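Local coordinates for endo-1,4-b-d-mannanase (Trichoderma reesei, PDB 1QNR), which hydrolyses internal beta-1,4-mannosidic bonds of mannans, as a family 5 glycoside hydrolase built on a TIM barrel, at residues Val52-Gly57 against Val273-Gly278; Thr249-Gly254 against Ala288-Thr293. All blocks are in the same frame, centred on the assembly; numbering follows the deposited sequence.

From the N terminus, the chain first passes through 52-57, on an early strand of the barrel, and is met again by 273-278, so contact 1 closes a loop with 215 residues between its ends. Before that closure comes 249-254, on the segment leading into helix 253-267; its partner 288-293 follows after strand 272-277, so the shorter loop of contact 2, 33 residues, crosses the long one. Contact 1 joins two strands across the barrel interior, whereas contact 2 ties two outer helices that flank strand 272-277 in sequence. Their centres are about 17 Å apart, and the Y277 OH to Q291 NE2 pair, at 3.0 Å a probable hydrogen bond, connects them.

Contact 1. Residues Val52-Gly57 against Val273-Gly278; sequences VVRVWG and VFEEYG
R54 NH1 is gripped by two acceptors: OE2 of E276, at 2.8 Å with an N-H...O angle of 147°, and the side-chain oxygen of N25. The bond to E276 uses the anti lone pair of OE2, on the side away from OE1, and the acceptor is tilted somewhat out of the guanidinium plane. E275 meets the same group in another way. Its carboxylate lies stacked over one guanidinium face, the two planes 29° apart, and OE2 forms a salt bridge to R54 NE at 3.1 Å. On the opposite face W56 comes edge-on, its CZ3 3.6 Å above the guanidinium plane and toward the rim. R54 reaches this slot with CG anti to the backbone N (chi1 -177°) and its chain extended as far as NE. Polar partners on several sides limit the rotation of the group: E165 pairs with NE and N168 accepts from NH2. The glutamates are positioned in turn by a second shell, in which OE1 of E275 bonds H241 and OE1 of E276 bonds the hydroxyl of Y243.

The inverse gamma turn centred on F274 and the non-extended backbone of E275 probably let both consecutive glutamates face R54.

The whole network is buried near the middle of the chain. A beta-D-mannopyranose lies about 5 Å from the E276 side chain, and W56 NE1 bonds a glycerol probably carried in from crystallisation. The buried R54-E275-E276 network, the nearby mannose and the place of E276 late on strand 272-277 are together consistent with the sugar-binding active-site end of the (beta/alpha)8 barrel of family 5 glycoside hydrolases.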
loop_
_atom_site.group_PDB
_atom_site.type_symbol
_atom_site.label_atom_id
_atom_site.label_comp_id
_atom_site.label_asym_id
_atom_site.label_seq_id
_atom_site.Cartn_x
_atom_site.Cartn_y
_atom_site.Cartn_z
ATOM N N VAL A 52 3.063 8.523 -7.734
ATOM C CA VAL A 52 3.057 7.142 -7.180
ATOM C C VAL A 52 1.611 6.677 -6.974
ATOM O O VAL A 52 0.765 7.477 -6.500
ATOM C CB VAL A 52 3.811 7.104 -5.821
ATOM C CG1 VAL A 52 3.956 5.611 -5.379
ATOM C CG2 VAL A 52 5.221 7.709 -5.897
ATOM N N VAL A 53 1.337 5.429 -7.357
ATOM C CA VAL A 53 0.000 4.829 -7.219
ATOM C C VAL A 53 0.169 3.513 -6.434
ATOM O O VAL A 53 1.052 2.696 -6.751
ATOM C CB VAL A 53 -0.677 4.507 -8.596
ATOM C CG1 VAL A 53 -2.144 4.079 -8.387
ATOM C CG2 VAL A 53 -0.628 5.718 -9.489
ATOM N N ARG A 54 -0.726 3.289 -5.451
ATOM C CA ARG A 54 -0.724 2.005 -4.676
ATOM C C ARG A 54 -1.838 1.127 -5.231
ATOM O O ARG A 54 -3.022 1.559 -5.278
ATOM C CB ARG A 54 -0.811 2.341 -3.186
ATOM C CG ARG A 54 -0.730 1.047 -2.308
ATOM C CD ARG A 54 -0.309 1.487 -0.881
ATOM N NE ARG A 54 -0.413 0.378 0.111
ATOM C CZ ARG A 54 -1.513 0.144 0.870
ATOM N NH1 ARG A 54 -2.633 0.868 0.697
ATOM N NH2 ARG A 54 -1.412 -0.792 1.822
ATOM N N VAL A 55 -1.507 -0.097 -5.691
ATOM C CA VAL A 55 -2.519 -1.027 -6.362
ATOM C C VAL A 55 -2.448 -2.367 -5.650
ATOM O O VAL A 55 -1.357 -2.751 -5.148
ATOM C CB VAL A 55 -2.216 -1.137 -7.885
ATOM C CG1 VAL A 55 -2.242 0.260 -8.544
ATOM C CG2 VAL A 55 -0.888 -1.847 -8.201
ATOM N N TRP A 56 -3.553 -3.152 -5.656
ATOM C CA TRP A 56 -3.427 -4.513 -5.003
ATOM C C TRP A 56 -2.605 -5.463 -5.870
ATOM O O TRP A 56 -2.808 -5.626 -7.082
ATOM C CB TRP A 56 -4.816 -5.118 -4.739
ATOM C CG TRP A 56 -5.559 -4.534 -3.541
ATOM C CD1 TRP A 56 -6.831 -4.948 -3.219
ATOM C CD2 TRP A 56 -5.154 -3.585 -2.520
ATOM N NE1 TRP A 56 -7.213 -4.351 -2.034
ATOM C CE2 TRP A 56 -6.229 -3.495 -1.602
ATOM C CE3 TRP A 56 -3.986 -2.790 -2.318
ATOM C CZ2 TRP A 56 -6.194 -2.691 -0.439
ATOM C CZ3 TRP A 56 -3.994 -1.969 -1.148
ATOM C CH2 TRP A 56 -5.083 -1.888 -0.202
ATOM N N GLY A 57 -1.699 -6.225 -5.217
ATOM C CA GLY A 57 -0.945 -7.285 -5.924
ATOM C C GLY A 57 -1.458 -8.675 -5.623
ATOM O O GLY A 57 -0.734 -9.671 -5.941
ATOM N N VAL A 273 6.357 7.143 4.776
ATOM C CA VAL A 273 5.295 7.422 3.788
ATOM C C VAL A 273 3.939 7.380 4.518
ATOM O O VAL A 273 3.592 6.366 5.171
ATOM C CB VAL A 273 5.285 6.423 2.601
ATOM C CG1 VAL A 273 4.102 6.662 1.630
ATOM C CG2 VAL A 273 6.597 6.536 1.808
ATOM N N PHE A 274 3.215 8.495 4.410
ATOM C CA PHE A 274 1.850 8.642 4.962
ATOM C C PHE A 274 0.929 7.977 3.903
ATOM O O PHE A 274 0.508 8.655 2.937
ATOM C CB PHE A 274 1.587 10.123 5.183
ATOM C CG PHE A 274 0.278 10.614 5.712
ATOM C CD1 PHE A 274 -0.557 9.740 6.422
ATOM C CD2 PHE A 274 -0.120 11.944 5.549
ATOM C CE1 PHE A 274 -1.752 10.261 6.962
ATOM C CE2 PHE A 274 -1.317 12.459 6.052
ATOM C CZ PHE A 274 -2.119 11.593 6.788
ATOM N N GLU A 275 0.749 6.663 4.001
ATOM C CA GLU A 275 0.339 5.819 2.857
ATOM C C GLU A 275 -1.158 5.689 2.622
ATOM O O GLU A 275 -1.541 5.340 1.492
ATOM C CB GLU A 275 0.970 4.418 3.091
ATOM C CG GLU A 275 0.705 3.392 1.974
ATOM C CD GLU A 275 1.348 2.037 2.271
ATOM O OE1 GLU A 275 0.993 1.386 3.275
ATOM O OE2 GLU A 275 2.171 1.612 1.370
ATOM N N GLU A 276 -1.992 5.947 3.644
ATOM C CA GLU A 276 -3.441 6.015 3.466
ATOM C C GLU A 276 -4.024 7.027 4.434
ATOM O O GLU A 276 -3.541 7.048 5.598
ATOM C CB GLU A 276 -4.184 4.693 3.750
ATOM C CG GLU A 276 -3.861 3.469 2.874
ATOM C CD GLU A 276 -4.708 2.293 3.216
ATOM O OE1 GLU A 276 -5.732 2.436 3.972
ATOM O OE2 GLU A 276 -4.433 1.131 2.810
ATOM N N TYR A 277 -5.065 7.759 4.063
ATOM C CA TYR A 277 -5.782 8.606 5.045
ATOM C C TYR A 277 -7.135 9.015 4.449
ATOM O O TYR A 277 -7.279 9.142 3.227
ATOM C CB TYR A 277 -4.975 9.853 5.436
ATOM C CG TYR A 277 -4.525 10.741 4.306
ATOM C CD1 TYR A 277 -5.285 11.802 3.775
ATOM C CD2 TYR A 277 -3.249 10.581 3.707
ATOM C CE1 TYR A 277 -4.832 12.622 2.765
ATOM C CE2 TYR A 277 -2.787 11.394 2.693
ATOM C CZ TYR A 277 -3.570 12.424 2.185
ATOM O OH TYR A 277 -3.128 13.252 1.149
ATOM N N GLY A 278 -8.090 9.301 5.343
ATOM C CA GLY A 278 -9.373 9.852 4.852
ATOM C C GLY A 278 -10.192 10.328 6.050
ATOM O O GLY A 278 -10.069 9.783 7.168
#

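Contact 2. Residues Thr249-Gly254 against Ala288-Thr293; sequences TNYTWG and APWQTT. With NAG (2-acetamido-2-deoxy-beta-D-glucopyranose), chain H.
The backbones come nearest at G254 and W290, whose CA atoms are 6.8 Å apart, where the segment leading into helix 253-267 faces the side of helix 283-295. W290 bridges the gap with its indole: NE1 donates to the carbonyl O of Y251 at 2.9 Å, with an N-H...O angle of 149°. The acceptor sits in the ring plane at the indole edge, while seen from the carbonyl the donor stands above its plane. G254 N reaches the same oxygen from the opposite face, so this one carbonyl serves both the 251-254 turn and the neighbouring helix. With CG anti to its carbonyl carbon (chi1 -57°), W290 swings the NE1 edge of its indole toward the Y251 carbonyl. Next to the hydrogen bond, CZ2 packs at 4.1 Å from CD1 of Y251, the two side chains meeting at a slant, and NE1 lies 3.9 Å from CA of G254. P244, A279 and L242 also touch the indole, and the Y251 hydroxyl accepts from the backbone N of Q281.

N250, just ahead of the turn, bonds covalently through ND2 to C1 of an N-acetylglucosamine. Its OD1 accepts from W253 N at 2.9 Å, in a capping bond nearly in line with the C=O. That bond probably helps to orient the amide that carries the sugar. W253 is buried beside the glycan site, its NE1 bonded to D213.

This is an N-glycosylation sequon, Asn-Tyr-Thr, doubling as a helix-capping turn, and the neighbouring indole joins two successive outer helices of the TIM barrel.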
loop_
_atom_site.group_PDB
_atom_site.type_symbol
_atom_site.label_atom_id
_atom_site.label_comp_id
_atom_site.label_asym_id
_atom_site.label_seq_id
_atom_site.Cartn_x
_atom_site.Cartn_y
_atom_site.Cartn_z
ATOM N N THR A 249 -11.129 8.593 17.282
ATOM C CA THR A 249 -10.415 9.821 17.633
ATOM C C THR A 249 -11.010 10.993 16.867
ATOM O O THR A 249 -11.760 10.779 15.919
ATOM C CB THR A 249 -8.881 9.696 17.378
ATOM O OG1 THR A 249 -8.753 9.440 15.966
ATOM C CG2 THR A 249 -8.229 8.559 18.103
ATOM N N ASN A 250 -10.660 12.231 17.191
ATOM C CA ASN A 250 -11.161 13.367 16.388
ATOM C C ASN A 250 -10.200 13.628 15.201
ATOM O O ASN A 250 -9.114 13.027 15.142
ATOM C CB ASN A 250 -11.458 14.586 17.221
ATOM C CG ASN A 250 -10.237 15.175 17.811
ATOM O OD1 ASN A 250 -9.135 15.237 17.317
ATOM N ND2 ASN A 250 -10.393 15.762 19.043
ATOM N N TYR A 251 -10.627 14.475 14.261
ATOM C CA TYR A 251 -9.777 14.704 13.104
ATOM C C TYR A 251 -8.513 15.425 13.417
ATOM O O TYR A 251 -7.398 15.152 12.866
ATOM C CB TYR A 251 -10.598 15.463 12.016
ATOM C CG TYR A 251 -11.750 14.664 11.447
ATOM C CD1 TYR A 251 -11.642 13.365 10.979
ATOM C CD2 TYR A 251 -13.057 15.241 11.360
ATOM C CE1 TYR A 251 -12.694 12.650 10.469
ATOM C CE2 TYR A 251 -14.082 14.536 10.837
ATOM C CZ TYR A 251 -13.959 13.262 10.351
ATOM O OH TYR A 251 -15.020 12.570 9.834
ATOM N N THR A 252 -8.475 16.452 14.303
ATOM C CA THR A 252 -7.278 17.232 14.610
ATOM C C THR A 252 -6.187 16.455 15.331
ATOM O O THR A 252 -4.995 16.796 15.176
ATOM C CB THR A 252 -7.652 18.517 15.414
ATOM O OG1 THR A 252 -8.352 18.004 16.591
ATOM C CG2 THR A 252 -8.608 19.419 14.693
ATOM N N TRP A 253 -6.563 15.338 15.959
ATOM C CA TRP A 253 -5.612 14.382 16.555
ATOM C C TRP A 253 -4.673 13.805 15.485
ATOM O O TRP A 253 -3.588 13.325 15.753
ATOM C CB TRP A 253 -6.411 13.266 17.251
ATOM C CG TRP A 253 -5.686 12.046 17.762
ATOM C CD1 TRP A 253 -5.238 11.864 19.044
ATOM C CD2 TRP A 253 -5.354 10.807 17.049
ATOM N NE1 TRP A 253 -4.656 10.627 19.167
ATOM C CE2 TRP A 253 -4.700 9.957 17.956
ATOM C CE3 TRP A 253 -5.571 10.412 15.717
ATOM C CZ2 TRP A 253 -4.230 8.694 17.591
ATOM C CZ3 TRP A 253 -5.125 9.128 15.346
ATOM C CH2 TRP A 253 -4.460 8.305 16.277
ATOM N N GLY A 254 -5.077 13.815 14.209
ATOM C CA GLY A 254 -4.251 13.281 13.118
ATOM C C GLY A 254 -2.949 14.024 12.925
ATOM O O GLY A 254 -1.977 13.402 12.460
ATOM N N ALA A 288 -7.049 18.698 4.542
ATOM C CA ALA A 288 -6.051 19.698 4.110
ATOM C C ALA A 288 -4.995 19.974 5.174
ATOM O O ALA A 288 -3.778 20.067 4.891
ATOM C CB ALA A 288 -6.788 20.979 3.613
ATOM N N PRO A 289 -5.341 20.166 6.470
ATOM C CA PRO A 289 -4.324 20.365 7.509
ATOM C C PRO A 289 -3.343 19.189 7.660
ATOM O O PRO A 289 -2.137 19.400 7.929
ATOM C CB PRO A 289 -5.154 20.619 8.786
ATOM C CG PRO A 289 -6.495 21.061 8.315
ATOM C CD PRO A 289 -6.737 20.334 6.986
ATOM N N TRP A 290 -3.847 17.959 7.430
ATOM C CA TRP A 290 -2.948 16.790 7.466
ATOM C C TRP A 290 -1.870 16.804 6.362
ATOM O O TRP A 290 -0.717 16.489 6.605
ATOM C CB TRP A 290 -3.745 15.486 7.358
ATOM C CG TRP A 290 -4.816 15.217 8.379
ATOM C CD1 TRP A 290 -4.983 15.792 9.652
ATOM C CD2 TRP A 290 -5.867 14.282 8.269
ATOM N NE1 TRP A 290 -6.082 15.297 10.269
ATOM C CE2 TRP A 290 -6.659 14.315 9.455
ATOM C CE3 TRP A 290 -6.239 13.312 7.283
ATOM C CZ2 TRP A 290 -7.783 13.527 9.656
ATOM C CZ3 TRP A 290 -7.334 12.503 7.484
ATOM C CH2 TRP A 290 -8.104 12.584 8.683
ATOM N N GLN A 291 -2.315 17.216 5.167
ATOM C CA GLN A 291 -1.371 17.293 4.024
ATOM C C GLN A 291 -0.348 18.384 4.336
ATOM O O GLN A 291 0.840 18.122 4.083
ATOM C CB GLN A 291 -2.183 17.692 2.760
ATOM C CG GLN A 291 -3.169 16.602 2.346
ATOM C CD GLN A 291 -3.848 16.948 1.022
ATOM O OE1 GLN A 291 -4.168 18.160 0.775
ATOM N NE2 GLN A 291 -4.112 15.913 0.235
ATOM N N THR A 292 -0.762 19.528 4.936
ATOM C CA THR A 292 0.263 20.531 5.270
ATOM C C THR A 292 1.200 20.053 6.365
ATOM O O THR A 292 2.444 20.282 6.278
ATOM C CB THR A 292 -0.468 21.821 5.745
ATOM O OG1 THR A 292 -1.164 22.353 4.603
ATOM C CG2 THR A 292 0.527 22.860 6.281
ATOM N N THR A 293 0.706 19.378 7.396
ATOM C CA THR A 293 1.594 18.818 8.417
ATOM C C THR A 293 2.613 17.869 7.801
ATOM O O THR A 293 3.828 17.930 8.095
ATOM C CB THR A 293 0.751 18.183 9.533
ATOM O OG1 THR A 293 -0.115 19.163 10.158
ATOM C CG2 THR A 293 1.590 17.495 10.607
HETATM C C1 NAG H . -9.752 16.806 20.073
HETATM C C2 NAG H . -9.978 18.216 20.516
HETATM C C3 NAG H . -8.791 18.830 21.243
HETATM C C4 NAG H . -8.128 17.735 22.099
HETATM C C5 NAG H . -7.675 16.528 21.230
HETATM C C6 NAG H . -7.005 15.473 22.089
HETATM C C7 NAG H . -11.539 19.212 18.820
HETATM C C8 NAG H . -11.656 20.292 17.799
HETATM N N2 NAG H . -10.304 19.100 19.367
HETATM O O3 NAG H . -9.293 19.927 22.019
HETATM O O4 NAG H . -6.932 18.239 22.747
HETATM O O5 NAG H . -8.788 15.924 20.614
HETATM O O6 NAG H . -6.818 14.267 21.463
HETATM O O7 NAG H . -12.416 18.539 19.138
#